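Local coordinates for putative lipoprotein (Campylobacter jejuni subsp. jejuni, PDB 4GIO) that is of unknown function but is a bacterial lipoprotein built on a variant of the immunoglobulin fold, at residues R78-A81 with G82-V85. Residues are numbered along the deposited sequence; the frame is centred on the assembly and turned at random.
Sequences RIPA and GQEV
Between Pro80 and Gln83 the chain reverses in a type II beta turn, closed by a weak, 3.5 Å but nearly straight hydrogen bond from Gln83 N to Pro80 O (N-H...O angle 170°). Gly82 takes the third position with positive phi (53°), as this turn type requires. A water lies within hydrogen-bonding distance of Pro80 O (2.8 Å) and Gln83 O (2.7 Å), bridging the two carbonyls across the mouth of the bend. On the side chains, the flat face of the Gln83 amide lies over the CB-CG side of the proline ring in van der Waals packing: Gln83 CD is 3.8 Å from Pro80 CB, and Gln83 OE1 is 3.9 Å from Pro80 CG. An unstaggered chi1 of -95° swings CG over Pro80, and the extended chi2 carries the amide onward. Further in, Val85 turns CG2 toward the start of the turn, with CG1 anti to the backbone N. Val85 CG2 packs against Pro80 CD at 3.5 Å and meets Ile79 CG2 at 4.0 Å, Val85 crossing both side chains at about a right angle. Ile79 is buried and also touches Leu24 and Leu44, whereas the tip of the turn is exposed. In this variant immunoglobulin fold the turn links the two sheets, crossing from edge strand 75-79 of the mixed sheet, where Ile79 makes backbone hydrogen bonds with Lys50, to edge strand 85-90 of the three-stranded antiparallel sheet, where Val85 does so with Leu44 of strand 38-44.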
ATOM      1  N   ARG A  78      12.273  -1.047  -3.942  1.00 23.10           N
ATOM      2  CA  ARG A  78      13.171  -2.189  -4.020  1.00 24.20           C
ATOM      3  C   ARG A  78      12.868  -3.186  -2.893  1.00 23.06           C
ATOM      4  O   ARG A  78      12.891  -2.833  -1.710  1.00 22.93           O
ATOM      5  CB  ARG A  78      14.623  -1.739  -3.893  1.00 25.18           C
ATOM      6  CG  ARG A  78      15.594  -2.914  -3.881  1.00 30.71           C
ATOM      7  CD  ARG A  78      15.924  -3.297  -5.298  1.00 39.01           C
ATOM      8  NE  ARG A  78      16.954  -4.332  -5.369  1.00 43.32           N
ATOM      9  CZ  ARG A  78      17.349  -4.915  -6.496  1.00 46.50           C
ATOM     10  NH1 ARG A  78      16.815  -4.577  -7.656  1.00 47.02           N
ATOM     11  NH2 ARG A  78      18.289  -5.845  -6.464  1.00 46.72           N
ATOM     12  N   ILE A  79      12.560  -4.429  -3.237  1.00 22.67           N
ATOM     13  CA  ILE A  79      12.398  -5.487  -2.210  1.00 21.71           C
ATOM     14  C   ILE A  79      13.674  -6.379  -2.269  1.00 23.26           C
ATOM     15  O   ILE A  79      13.868  -7.109  -3.265  1.00 21.13           O
ATOM     16  CB  ILE A  79      11.125  -6.320  -2.475  1.00 22.39           C
ATOM     17  CG1 ILE A  79       9.887  -5.379  -2.463  1.00 22.63           C
ATOM     18  CG2 ILE A  79      10.912  -7.343  -1.417  1.00 21.37           C
ATOM     19  CD1 ILE A  79       8.680  -6.073  -2.996  1.00 28.67           C
ATOM     20  N   PRO A  80      14.585  -6.237  -1.285  1.00 24.25           N
ATOM     21  CA  PRO A  80      15.843  -7.072  -1.235  1.00 24.68           C
ATOM     22  C   PRO A  80      15.533  -8.536  -1.018  1.00 24.49           C
ATOM     23  O   PRO A  80      14.534  -8.869  -0.409  1.00 24.81           O
ATOM     24  CB  PRO A  80      16.608  -6.510  -0.013  1.00 24.73           C
ATOM     25  CG  PRO A  80      16.120  -5.081   0.126  1.00 26.33           C
ATOM     26  CD  PRO A  80      14.612  -5.188  -0.244  1.00 25.87           C
ATOM     27  N   ALA A  81      16.361  -9.412  -1.575  1.00 23.64           N
ATOM     28  CA  ALA A  81      16.196 -10.829  -1.346  1.00 24.28           C
ATOM     29  C   ALA A  81      16.044 -11.279   0.148  1.00 24.37           C
ATOM     30  O   ALA A  81      16.876 -11.000   0.982  1.00 24.48           O
ATOM     31  CB  ALA A  81      17.344 -11.632  -2.098  1.00 24.37           C
ATOM     32  N   GLY A  82      14.961 -11.986   0.448  1.00 25.96           N
ATOM     33  CA  GLY A  82      14.689 -12.487   1.793  1.00 29.59           C
ATOM     34  C   GLY A  82      14.706 -11.566   3.013  1.00 31.01           C
ATOM     35  O   GLY A  82      14.755 -12.070   4.130  1.00 32.23           O
ATOM     36  N   GLN A  83      14.689 -10.240   2.804  1.00 31.46           N
ATOM     37  CA  GLN A  83      14.607  -9.215   3.874  1.00 31.22           C
ATOM     38  C   GLN A  83      13.121  -8.770   3.943  1.00 30.13           C
ATOM     39  O   GLN A  83      12.535  -8.440   2.927  1.00 28.09           O
ATOM     40  CB  GLN A  83      15.392  -7.948   3.481  1.00 32.20           C
ATOM     41  CG  GLN A  83      16.888  -7.752   3.957  1.00 40.14           C
ATOM     42  CD  GLN A  83      17.372  -6.267   3.746  1.00 47.11           C
ATOM     43  OE1 GLN A  83      16.611  -5.324   4.010  1.00 48.96           O
ATOM     44  NE2 GLN A  83      18.616  -6.077   3.262  1.00 45.89           N
ATOM     45  N   GLU A  84      12.538  -8.722   5.135  1.00 29.15           N
ATOM     46  CA  GLU A  84      11.205  -8.123   5.311  1.00 29.17           C
ATOM     47  C   GLU A  84      11.216  -6.646   4.973  1.00 26.71           C
ATOM     48  O   GLU A  84      12.091  -5.944   5.394  1.00 27.50           O
ATOM     49  CB  GLU A  84      10.731  -8.356   6.731  1.00 30.37           C
ATOM     50  CG  GLU A  84       9.404  -7.836   7.070  1.00 35.57           C
ATOM     51  CD  GLU A  84       9.033  -8.176   8.521  1.00 42.83           C
ATOM     52  OE1 GLU A  84       8.664  -9.351   8.806  1.00 45.47           O
ATOM     53  OE2 GLU A  84       9.119  -7.261   9.367  1.00 43.29           O
ATOM     54  N   VAL A  85      10.263  -6.176   4.160  1.00 25.90           N
ATOM     55  CA  VAL A  85      10.161  -4.734   3.784  1.00 23.79           C
ATOM     56  C   VAL A  85       8.800  -4.235   4.340  1.00 23.97           C
ATOM     57  O   VAL A  85       7.760  -4.857   4.087  1.00 23.26           O
ATOM     58  CB  VAL A  85      10.236  -4.533   2.222  1.00 25.50           C
ATOM     59  CG1 VAL A  85       9.823  -3.110   1.783  1.00 25.93           C
ATOM     60  CG2 VAL A  85      11.658  -4.846   1.666  1.00 22.70           C
TER
HETATM   61  O   HOH W   1      12.140  -9.831   0.690  1.00 20.12           O